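Long-range contacts in inosine-uridine preferring nucleoside hydrolase family protein (Bacillus anthracis, PDB 2C40), which belongs to the inosine-uridine preferring nucleoside hydrolase family and carries a calcium ion and alpha-D-ribofuranose in its pocket: residues Tyr243-Val248 and Arg298-Ile303; Thr199-Leu204 and Val291-His296; Thr121-Gly126 and Leu249-Val254; Asp14-Phe19 and Asp222-Cys227. One frame throughout, in Å; residues are numbered along the deposited sequence.

Contact 1 of 4, residues Tyr243-Val248 and Arg298-Ile303; sequences YYLWDV and RFFDYI. With CA (calcium ion), chain C; RIB (alpha-D-ribofuranose), chain D.
The chain around Val248, just inside the start of one helix, runs past Ile303 of another with their CA atoms 8.5 Å apart, a separation bridged entirely by apolar side chains. Leu245, the N-cap residue of helix 246-255 and the centre of an inverse gamma turn, rests its CD1 methyl against the neighbouring rims of two phenylalanine rings. Leu245 CD1 lies 3.6 Å from Phe300 CE2, and it also meets Phe299 at the ring edge, close to the ring plane, with Leu245 CD1 to Phe299 CE1 at 4.0 Å. The two aromatic side chains themselves touch, Phe299 placing CD1 over the centre of the Phe300 ring. One turn further on, Val248 holds CG1 anti to its backbone N (chi1 174°), which carries this methyl outward to Phe299 CZ at 4.1 Å and to Ile303 CG2 at 4.2 Å. Ile303 also lays its CD1 over one face of the Phe299 ring, offset toward the rim, which probably restricts the rotation of that ring. Tyr228 of helix 219-229 packs on both Leu245 and Val248. Between these two apolar residues the helix start turns a carboxylate toward the pocket: Asp247 binds the calcium ion through OD2 at 2.5 Å, while its OD1 lies 2.6 Å from O3 of the ribofuranose. The same sugar gives O2 and O3 to the metal. Asp9, Asp14 and Thr125 complete the protein ligands of this calcium site, characteristic of the nucleoside hydrolase family, here set on a helix start backed by the C-terminal helix 296-308.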
# COMPACT_ATOMS: atom_id res chain seq x y z
N TYR A 243 6.36 1.44 14.69
CA TYR A 243 6.24 0.08 14.13
C TYR A 243 7.54 -0.71 14.38
O TYR A 243 8.63 -0.20 14.29
CB TYR A 243 5.94 0.25 12.63
CG TYR A 243 5.96 -0.96 11.75
CD1 TYR A 243 7.17 -1.59 11.40
CD2 TYR A 243 4.78 -1.42 11.17
CE1 TYR A 243 7.19 -2.69 10.55
CE2 TYR A 243 4.78 -2.54 10.32
CZ TYR A 243 5.97 -3.16 10.00
OH TYR A 243 5.95 -4.22 9.12
N TYR A 244 7.38 -1.98 14.67
CA TYR A 244 8.49 -2.80 15.07
C TYR A 244 8.69 -3.90 14.02
O TYR A 244 7.75 -4.49 13.55
CB TYR A 244 8.22 -3.39 16.45
CG TYR A 244 8.05 -2.35 17.55
CD1 TYR A 244 6.78 -1.81 17.84
CD2 TYR A 244 9.15 -1.89 18.28
CE1 TYR A 244 6.62 -0.87 18.82
CE2 TYR A 244 9.01 -0.95 19.26
CZ TYR A 244 7.75 -0.44 19.53
OH TYR A 244 7.58 0.49 20.52
N LEU A 245 9.95 -4.14 13.69
CA LEU A 245 10.40 -5.01 12.60
C LEU A 245 10.69 -6.39 13.18
O LEU A 245 11.83 -6.83 13.24
CB LEU A 245 11.68 -4.43 11.99
CG LEU A 245 11.54 -2.98 11.54
CD1 LEU A 245 12.82 -2.25 11.62
CD2 LEU A 245 11.03 -3.00 10.15
N TRP A 246 9.65 -7.05 13.65
CA TRP A 246 9.81 -8.29 14.39
C TRP A 246 10.48 -9.39 13.61
O TRP A 246 11.39 -10.02 14.11
CB TRP A 246 8.47 -8.82 14.81
CG TRP A 246 7.91 -8.05 15.87
CD1 TRP A 246 8.29 -8.06 17.16
CD2 TRP A 246 6.83 -7.14 15.76
NE1 TRP A 246 7.52 -7.18 17.88
CE2 TRP A 246 6.60 -6.60 17.04
CE3 TRP A 246 6.06 -6.68 14.69
CZ2 TRP A 246 5.60 -5.66 17.31
CZ3 TRP A 246 5.07 -5.74 14.95
CH2 TRP A 246 4.85 -5.24 16.25
N ASP A 247 10.01 -9.60 12.39
CA ASP A 247 10.56 -10.65 11.54
C ASP A 247 11.99 -10.34 11.04
O ASP A 247 12.84 -11.24 10.97
CB ASP A 247 9.61 -10.89 10.37
CG ASP A 247 8.22 -11.29 10.84
OD1 ASP A 247 8.06 -11.67 12.04
OD2 ASP A 247 7.30 -11.28 10.00
N VAL A 248 12.24 -9.07 10.73
CA VAL A 248 13.52 -8.62 10.22
C VAL A 248 14.58 -8.82 11.32
O VAL A 248 15.70 -9.19 11.02
CB VAL A 248 13.47 -7.15 9.72
CG1 VAL A 248 14.83 -6.67 9.34
CG2 VAL A 248 12.57 -7.02 8.50
N ARG A 298 23.55 -0.77 15.81
CA ARG A 298 24.08 -1.90 15.05
C ARG A 298 23.01 -2.59 14.23
O ARG A 298 23.26 -2.98 13.10
CB ARG A 298 24.73 -2.89 15.98
CG ARG A 298 25.99 -2.31 16.61
CD ARG A 298 27.15 -3.27 16.45
NE ARG A 298 27.19 -4.22 17.53
CZ ARG A 298 27.53 -5.51 17.44
NH1 ARG A 298 27.81 -6.10 16.27
NH2 ARG A 298 27.58 -6.22 18.55
N PHE A 299 21.83 -2.74 14.80
CA PHE A 299 20.72 -3.40 14.07
C PHE A 299 20.41 -2.63 12.79
O PHE A 299 20.44 -3.17 11.69
CB PHE A 299 19.48 -3.53 14.96
CG PHE A 299 18.29 -4.05 14.25
CD1 PHE A 299 17.14 -3.26 14.09
CD2 PHE A 299 18.33 -5.32 13.68
CE1 PHE A 299 16.04 -3.75 13.44
CE2 PHE A 299 17.23 -5.82 12.99
CZ PHE A 299 16.09 -5.05 12.85
N PHE A 300 20.12 -1.36 12.94
CA PHE A 300 19.77 -0.55 11.78
C PHE A 300 20.94 -0.34 10.83
O PHE A 300 20.72 -0.30 9.64
CB PHE A 300 19.15 0.79 12.21
CG PHE A 300 17.78 0.63 12.74
CD1 PHE A 300 17.50 0.80 14.10
CD2 PHE A 300 16.77 0.23 11.90
CE1 PHE A 300 16.20 0.63 14.59
CE2 PHE A 300 15.48 0.05 12.37
CZ PHE A 300 15.19 0.24 13.72
N ASP A 301 22.17 -0.23 11.33
CA ASP A 301 23.33 -0.16 10.43
C ASP A 301 23.50 -1.48 9.64
O ASP A 301 23.85 -1.49 8.47
CB ASP A 301 24.60 0.12 11.22
CG ASP A 301 25.80 0.24 10.34
OD1 ASP A 301 25.90 1.24 9.59
OD2 ASP A 301 26.68 -0.65 10.40
N TYR A 302 23.23 -2.58 10.29
CA TYR A 302 23.40 -3.89 9.67
C TYR A 302 22.46 -4.07 8.47
O TYR A 302 22.87 -4.44 7.37
CB TYR A 302 23.15 -4.94 10.74
CG TYR A 302 23.21 -6.37 10.30
CD1 TYR A 302 22.20 -7.25 10.62
CD2 TYR A 302 24.29 -6.83 9.55
CE1 TYR A 302 22.27 -8.58 10.25
CE2 TYR A 302 24.38 -8.15 9.17
CZ TYR A 302 23.36 -9.02 9.51
OH TYR A 302 23.42 -10.34 9.11
N ILE A 303 21.19 -3.79 8.68
CA ILE A 303 20.21 -3.99 7.61
C ILE A 303 20.34 -2.96 6.49
O ILE A 303 20.18 -3.32 5.33
CB ILE A 303 18.80 -4.19 8.18
CG1 ILE A 303 18.32 -2.92 8.86
CG2 ILE A 303 18.80 -5.41 9.20
CD1 ILE A 303 17.08 -3.12 9.79
CA CA C . 5.37 -12.78 9.63
O5 RIB D . 2.67 -11.07 15.67
C5 RIB D . 3.67 -10.46 14.81
C4 RIB D . 3.57 -11.12 13.44
O4 RIB D . 2.29 -10.76 12.88
C3 RIB D . 4.65 -10.80 12.38
O3 RIB D . 5.49 -11.99 12.19
C2 RIB D . 3.88 -10.24 11.11
O2 RIB D . 4.13 -10.70 9.70
C1 RIB D . 2.39 -10.44 11.47
O HOH W 1 3.30 -13.41 10.83

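Contact 2 of 4, residues Thr199-Leu204 and Val291-His296; sequences TNQVPL and VYDVNH
The imidazole of His296 is approached at its edge, near the ring plane, by Gln201 O and Val202 CA, and its ring also meets that of Phe300. His296 ND1 gives a weak hydrogen bond to Gln201 O, 3.5 Å long and bent to 136° at the hydrogen. The second flat pair is the carboxamide of Gln201 and the carboxylate of Asp293, whose planes stand 73° apart; the extended glutamine side chain reaches over to Asp293 and the carbonyl of Val294. Beneath these polar groups two valines meet at about a right angle. Val202 CG1 and Val294 CG1 are only 3.5 Å apart, a tight fit, and Val202 CG1 also rests 3.8 Å from His296 CA. Val294 CG1 is anti to its backbone N (chi1 -179°), which turns it to this meeting. A water accepts from Gln201 N at 3.3 Å and from Val294 N at 3.1 Å. The loop after strand 191-194, with its type I turn Thr199-Val202, thus packs on the link between strand 286-292 and helix 296-308, where the N-cap Asn295 takes Arg298 N on its OD1. With one weak direct bond and one bridging water, the two segments appear to be joined chiefly by their buried valines, and the polar groups lie toward the outer margin.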
# COMPACT_ATOMS: atom_id res chain seq x y z
N THR A 199 11.80 -6.55 20.69
CA THR A 199 12.04 -5.53 19.70
C THR A 199 11.93 -4.09 20.27
O THR A 199 12.03 -3.14 19.53
CB THR A 199 11.07 -5.79 18.54
OG1 THR A 199 11.63 -5.32 17.31
CG2 THR A 199 9.70 -5.23 18.81
N ASN A 200 11.78 -3.96 21.60
CA ASN A 200 11.48 -2.69 22.24
C ASN A 200 12.45 -1.58 21.85
O ASN A 200 12.05 -0.44 21.67
CB ASN A 200 11.57 -2.82 23.76
CG ASN A 200 10.36 -3.45 24.39
OD1 ASN A 200 9.30 -3.54 23.78
ND2 ASN A 200 10.50 -3.86 25.67
N GLN A 201 13.73 -1.95 21.71
CA GLN A 201 14.81 -1.01 21.46
C GLN A 201 15.02 -0.67 19.98
O GLN A 201 15.88 0.15 19.68
CB GLN A 201 16.13 -1.50 22.14
CG GLN A 201 16.17 -1.19 23.60
CD GLN A 201 17.40 -1.74 24.33
OE1 GLN A 201 18.48 -1.89 23.75
NE2 GLN A 201 17.23 -2.03 25.62
N VAL A 202 14.23 -1.25 19.08
CA VAL A 202 14.37 -1.00 17.65
C VAL A 202 13.02 -0.73 16.96
O VAL A 202 12.62 -1.47 16.07
CB VAL A 202 15.17 -2.15 16.92
CG1 VAL A 202 16.59 -2.26 17.46
CG2 VAL A 202 14.44 -3.54 16.97
N PRO A 203 12.30 0.33 17.39
CA PRO A 203 11.13 0.83 16.58
C PRO A 203 11.56 1.39 15.23
O PRO A 203 12.53 2.17 15.15
CB PRO A 203 10.52 1.93 17.45
CG PRO A 203 11.56 2.30 18.45
CD PRO A 203 12.50 1.12 18.62
N LEU A 204 10.84 1.00 14.17
CA LEU A 204 10.99 1.68 12.88
C LEU A 204 10.33 3.02 13.07
O LEU A 204 9.13 3.12 13.39
CB LEU A 204 10.32 1.00 11.72
CG LEU A 204 10.95 1.09 10.30
CD1 LEU A 204 9.85 1.20 9.34
CD2 LEU A 204 11.95 2.18 10.06
N VAL A 291 15.19 -13.29 23.20
CA VAL A 291 16.05 -12.21 22.79
C VAL A 291 15.65 -10.95 23.57
O VAL A 291 14.46 -10.73 23.82
CB VAL A 291 15.98 -11.99 21.29
CG1 VAL A 291 16.66 -10.68 20.84
CG2 VAL A 291 16.60 -13.19 20.59
N TYR A 292 16.64 -10.17 23.99
CA TYR A 292 16.40 -8.84 24.52
C TYR A 292 17.61 -7.93 24.28
O TYR A 292 18.66 -8.37 23.81
CB TYR A 292 16.04 -8.91 26.00
CG TYR A 292 17.18 -9.29 26.89
CD1 TYR A 292 17.66 -10.57 26.91
CD2 TYR A 292 17.77 -8.34 27.72
CE1 TYR A 292 18.74 -10.94 27.76
CE2 TYR A 292 18.87 -8.69 28.58
CZ TYR A 292 19.33 -9.99 28.58
OH TYR A 292 20.37 -10.39 29.40
N ASP A 293 17.43 -6.66 24.60
CA ASP A 293 18.50 -5.67 24.61
C ASP A 293 19.20 -5.65 23.27
O ASP A 293 20.42 -5.85 23.19
CB ASP A 293 19.48 -5.90 25.76
CG ASP A 293 20.42 -4.73 25.95
OD1 ASP A 293 20.06 -3.62 25.50
OD2 ASP A 293 21.51 -4.89 26.56
N VAL A 294 18.40 -5.39 22.23
CA VAL A 294 18.89 -5.23 20.87
C VAL A 294 19.69 -3.92 20.77
O VAL A 294 19.28 -2.88 21.29
CB VAL A 294 17.75 -5.28 19.86
CG1 VAL A 294 18.27 -5.14 18.45
CG2 VAL A 294 16.96 -6.60 19.97
N ASN A 295 20.86 -3.97 20.13
CA ASN A 295 21.63 -2.77 19.87
C ASN A 295 20.99 -2.05 18.68
O ASN A 295 20.99 -2.53 17.53
CB ASN A 295 23.12 -3.09 19.67
CG ASN A 295 23.97 -1.85 19.68
OD1 ASN A 295 23.76 -0.95 18.88
ND2 ASN A 295 24.95 -1.81 20.57
N HIS A 296 20.37 -0.91 19.00
CA HIS A 296 19.64 -0.09 18.04
C HIS A 296 20.52 0.21 16.83
O HIS A 296 20.24 -0.22 15.74
CB HIS A 296 19.18 1.24 18.71
CG HIS A 296 18.61 2.23 17.75
ND1 HIS A 296 17.34 2.11 17.23
CD2 HIS A 296 19.14 3.34 17.18
CE1 HIS A 296 17.11 3.10 16.38
NE2 HIS A 296 18.19 3.85 16.33
O HOH W 2 15.40 -4.70 22.21

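Contact 3 of 4, residues Thr121-Gly126 and Leu249-Val254; sequences TLLFTG and LTAAFV. With CA (calcium ion), chain C.
Strand 120-124 of the central sheet ends at the calcium site, and helix 246-255 packs along it, nearly antiparallel, at 166° with the short axes 9.1 Å apart. Leu123 is the main projection from the strand. Its CG, anti to the backbone N (chi1 -160°), carries the two methyls to separate places on the helix: Leu123 CD2 meets Thr250 CG2 at 3.5 Å, while Leu123 CD1 reaches Ala251 CB at 4.1 Å. The branch point itself leans on the next turn, with Leu123 CG 3.8 Å from Val254 CG2. This is layer packing of an alpha/beta fold, in which a parallel strand between strands 2-8 and 145-151 presents alternate residues to a helix; the small side chain of Ala251 lets the leucine come close to the helix backbone. Thr250 turns its methyl to the strand and gives its hydroxyl to Trp246 O, one turn earlier, so its polar end is satisfied within its own helix. At the strand's end the side chains of Thr125 and Thr250 slide past one another in opposite directions, their CG2 methyls 4.2 Å apart. Thr125 O binds the calcium ion at 2.5 Å, beside Asp9, Asp14 and Asp247, and also accepts a hydrogen bond from Asn173 ND2.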
# COMPACT_ATOMS: atom_id res chain seq x y z
N THR A 121 19.82 -24.46 10.46
CA THR A 121 19.05 -23.56 11.31
C THR A 121 17.68 -23.26 10.67
O THR A 121 17.61 -22.83 9.52
CB THR A 121 19.79 -22.24 11.55
OG1 THR A 121 21.01 -22.52 12.20
CG2 THR A 121 18.98 -21.28 12.47
N LEU A 122 16.61 -23.45 11.44
CA LEU A 122 15.24 -23.13 11.02
C LEU A 122 14.87 -21.74 11.47
O LEU A 122 15.06 -21.38 12.64
CB LEU A 122 14.24 -24.09 11.64
CG LEU A 122 14.41 -25.56 11.36
CD1 LEU A 122 13.27 -26.27 12.09
CD2 LEU A 122 14.36 -25.83 9.87
N LEU A 123 14.40 -20.94 10.53
CA LEU A 123 14.01 -19.59 10.76
C LEU A 123 12.53 -19.51 10.34
O LEU A 123 12.21 -19.68 9.16
CB LEU A 123 14.84 -18.70 9.85
CG LEU A 123 14.98 -17.21 10.15
CD1 LEU A 123 15.11 -16.45 8.86
CD2 LEU A 123 13.94 -16.62 11.03
N PHE A 124 11.65 -19.29 11.32
CA PHE A 124 10.22 -19.17 11.08
C PHE A 124 9.77 -17.78 11.55
O PHE A 124 9.90 -17.41 12.75
CB PHE A 124 9.45 -20.26 11.81
CG PHE A 124 9.44 -21.60 11.11
CD1 PHE A 124 10.62 -22.24 10.77
CD2 PHE A 124 8.26 -22.21 10.74
CE1 PHE A 124 10.64 -23.48 10.11
CE2 PHE A 124 8.28 -23.47 10.09
CZ PHE A 124 9.49 -24.07 9.77
N THR A 125 9.21 -17.03 10.59
CA THR A 125 8.70 -15.73 10.84
C THR A 125 7.17 -15.60 10.70
O THR A 125 6.64 -14.52 10.93
CB THR A 125 9.44 -14.64 10.02
OG1 THR A 125 9.29 -14.82 8.60
CG2 THR A 125 10.89 -14.62 10.39
N GLY A 126 6.48 -16.70 10.42
CA GLY A 126 5.06 -16.86 10.59
C GLY A 126 4.78 -17.92 11.67
O GLY A 126 5.66 -18.27 12.45
N LEU A 249 14.20 -8.56 12.57
CA LEU A 249 15.07 -8.71 13.69
C LEU A 249 15.37 -10.19 13.94
O LEU A 249 16.48 -10.54 14.32
CB LEU A 249 14.44 -8.13 14.93
CG LEU A 249 15.21 -8.09 16.25
CD1 LEU A 249 14.77 -9.20 17.13
CD2 LEU A 249 16.75 -8.06 16.10
N THR A 250 14.35 -11.02 13.78
CA THR A 250 14.49 -12.48 13.87
C THR A 250 15.51 -12.99 12.87
O THR A 250 16.40 -13.76 13.24
CB THR A 250 13.13 -13.18 13.64
OG1 THR A 250 12.13 -12.65 14.54
CG2 THR A 250 13.23 -14.66 13.85
N ALA A 251 15.39 -12.53 11.63
CA ALA A 251 16.29 -12.89 10.52
C ALA A 251 17.69 -12.34 10.72
O ALA A 251 18.67 -13.02 10.40
CB ALA A 251 15.72 -12.40 9.21
N ALA A 252 17.80 -11.13 11.29
CA ALA A 252 19.08 -10.50 11.55
C ALA A 252 19.84 -11.20 12.71
O ALA A 252 21.07 -11.25 12.72
CB ALA A 252 18.90 -9.06 11.86
N PHE A 253 19.09 -11.72 13.67
CA PHE A 253 19.64 -12.47 14.79
C PHE A 253 20.29 -13.79 14.30
O PHE A 253 21.27 -14.25 14.87
CB PHE A 253 18.55 -12.80 15.82
CG PHE A 253 19.06 -13.51 17.04
CD1 PHE A 253 19.77 -12.84 18.00
CD2 PHE A 253 18.84 -14.88 17.22
CE1 PHE A 253 20.25 -13.52 19.13
CE2 PHE A 253 19.34 -15.53 18.33
CZ PHE A 253 20.02 -14.85 19.28
N VAL A 254 19.69 -14.40 13.28
CA VAL A 254 20.28 -15.56 12.64
C VAL A 254 21.62 -15.17 11.96
O VAL A 254 22.62 -15.88 12.10
CB VAL A 254 19.30 -16.19 11.60
CG1 VAL A 254 20.00 -17.26 10.76
CG2 VAL A 254 18.08 -16.76 12.31
CA CA C . 5.37 -12.78 9.63
O HOH W 1 3.30 -13.41 10.83

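Contact 4 of 4, residues Asp14-Phe19 and Asp222-Cys227; sequences DLVSLF and DFLGQC. With CA (calcium ion), chain C.
Val16 is the central bump of segment 14-19, and its two methyls meet different parts of segment 222-227, which runs almost antiparallel to it at 169° with the short axes 10.6 Å apart. Val16 CG1 butts against Leu224 CD2 at 3.4 Å, bump on bump and closer than usual for two methyl carbons, the two side chains meeting at about a right angle. Val16 CG2 lies beside Cys227, 3.6 Å from Cys227 CB and near its sulfur. One turn along, Phe19 and Phe223 slide past each other in opposite directions to form an edge-to-face pair: the edge of Phe223 is directed at the face of Phe19, with Phe223 CD1 over the ring centre, the centroids 5.2 Å apart and the planes at 67°. Both rings are thrown across the gap because each CG is anti to its backbone N (chi1 177° for Phe223). Phe223 CE1 also rests against Phe19 CB at 3.9 Å, filling the hollow at the root of the other side chain, and Leu224 CG lies more loosely near Phe19 CE2. The Phe223 ring thus has its edge against Phe19, while Cys227 SG covers one of its faces, offset toward the rim. Phe55 of helix 41-55 adds a third ring to the cluster. On its other flanks helix 12-21 leans on helix 246-255 and on strand 2-8, and its first turn delivers Asp14 to the calcium ion; helix 219-229 lies further out, touching helix 88-91 and, through Asp222 and Gln226, the second subunit.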
# COMPACT_ATOMS: atom_id res chain seq x y z
N ASP A 14 8.34 -10.17 6.44
CA ASP A 14 8.75 -11.49 5.96
C ASP A 14 9.48 -11.37 4.64
O ASP A 14 10.49 -12.00 4.41
CB ASP A 14 7.53 -12.40 5.74
CG ASP A 14 6.81 -12.76 7.03
OD1 ASP A 14 7.23 -13.72 7.72
OD2 ASP A 14 5.82 -12.07 7.38
N LEU A 15 8.91 -10.58 3.75
CA LEU A 15 9.46 -10.43 2.41
C LEU A 15 10.73 -9.58 2.42
O LEU A 15 11.68 -9.82 1.64
CB LEU A 15 8.42 -9.79 1.49
CG LEU A 15 7.47 -10.55 0.57
CD1 LEU A 15 7.29 -12.08 0.73
CD2 LEU A 15 6.10 -9.81 0.52
N VAL A 16 10.74 -8.58 3.26
CA VAL A 16 11.95 -7.80 3.48
C VAL A 16 13.06 -8.69 4.07
O VAL A 16 14.25 -8.51 3.77
CB VAL A 16 11.67 -6.57 4.35
CG1 VAL A 16 12.95 -6.01 4.87
CG2 VAL A 16 10.87 -5.53 3.53
N SER A 17 12.66 -9.64 4.92
CA SER A 17 13.60 -10.53 5.58
C SER A 17 14.23 -11.43 4.54
O SER A 17 15.42 -11.63 4.54
CB SER A 17 12.89 -11.40 6.64
OG SER A 17 12.52 -10.71 7.82
N LEU A 18 13.41 -11.99 3.64
CA LEU A 18 13.93 -12.77 2.54
C LEU A 18 14.99 -12.01 1.76
O LEU A 18 16.11 -12.50 1.53
CB LEU A 18 12.80 -13.20 1.61
CG LEU A 18 13.23 -14.00 0.38
CD1 LEU A 18 13.82 -15.31 0.78
CD2 LEU A 18 12.04 -14.19 -0.54
N PHE A 19 14.65 -10.79 1.36
CA PHE A 19 15.59 -9.95 0.61
C PHE A 19 16.89 -9.73 1.38
O PHE A 19 17.97 -9.83 0.80
CB PHE A 19 14.92 -8.64 0.18
CG PHE A 19 15.87 -7.57 -0.14
CD1 PHE A 19 16.57 -7.57 -1.32
CD2 PHE A 19 16.07 -6.50 0.76
CE1 PHE A 19 17.46 -6.53 -1.62
CE2 PHE A 19 16.95 -5.48 0.47
CZ PHE A 19 17.65 -5.50 -0.73
N ASP A 222 15.98 1.70 -1.82
CA ASP A 222 14.75 2.13 -2.48
C ASP A 222 13.71 1.00 -2.35
O ASP A 222 12.57 1.26 -1.98
CB ASP A 222 15.06 2.43 -3.94
CG ASP A 222 13.89 3.03 -4.71
OD1 ASP A 222 12.96 3.64 -4.12
OD2 ASP A 222 13.95 2.92 -5.95
N PHE A 223 14.13 -0.25 -2.56
CA PHE A 223 13.22 -1.40 -2.39
C PHE A 223 12.68 -1.55 -0.95
O PHE A 223 11.46 -1.72 -0.76
CB PHE A 223 13.88 -2.71 -2.80
CG PHE A 223 12.99 -3.93 -2.59
CD1 PHE A 223 13.29 -4.87 -1.61
CD2 PHE A 223 11.87 -4.15 -3.38
CE1 PHE A 223 12.50 -5.99 -1.42
CE2 PHE A 223 11.05 -5.28 -3.19
CZ PHE A 223 11.37 -6.18 -2.22
N LEU A 224 13.58 -1.47 0.04
CA LEU A 224 13.19 -1.43 1.45
C LEU A 224 12.17 -0.34 1.72
O LEU A 224 11.18 -0.59 2.38
CB LEU A 224 14.38 -1.14 2.39
CG LEU A 224 15.19 -2.22 3.01
CD1 LEU A 224 16.41 -1.55 3.72
CD2 LEU A 224 14.31 -3.03 4.01
N GLY A 225 12.45 0.88 1.26
CA GLY A 225 11.50 1.97 1.43
C GLY A 225 10.12 1.77 0.79
O GLY A 225 9.12 2.15 1.37
N GLN A 226 10.06 1.20 -0.40
CA GLN A 226 8.78 0.88 -1.06
C GLN A 226 8.01 -0.12 -0.21
O GLN A 226 6.83 0.08 0.08
CB GLN A 226 9.03 0.33 -2.45
CG GLN A 226 9.45 1.47 -3.38
CD GLN A 226 9.90 1.01 -4.74
OE1 GLN A 226 9.18 0.34 -5.43
NE2 GLN A 226 11.09 1.44 -5.14
N CYS A 227 8.70 -1.17 0.23
CA CYS A 227 8.09 -2.13 1.11
C CYS A 227 7.45 -1.47 2.36
O CYS A 227 6.29 -1.72 2.64
CB CYS A 227 9.08 -3.19 1.47
SG CYS A 227 9.36 -4.34 0.08
CA CA C . 5.37 -12.78 9.63
O HOH W 1 3.30 -13.41 10.83

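Contacts 1, 3 and 4 are buried, whereas contact 2 is partly exposed and alone has a direct hydrogen bond and a bridging water between its segments. Contacts 1 and 3 use successive parts of helix 246-255, contact 3 setting it on the sheet near the centre of the chain and contact 1 facing the C-terminal helix. Three contacts converge on one calcium ion, to which Asp247, Thr125 and Asp14 come from a helix start, a strand end and a second helix; their interfaces are otherwise apolar, with aromatic rings in contacts 1 and 4 but not 3. Contact 2 adjoins contact 1 through Val202 on Phe299, but lies away from the metal.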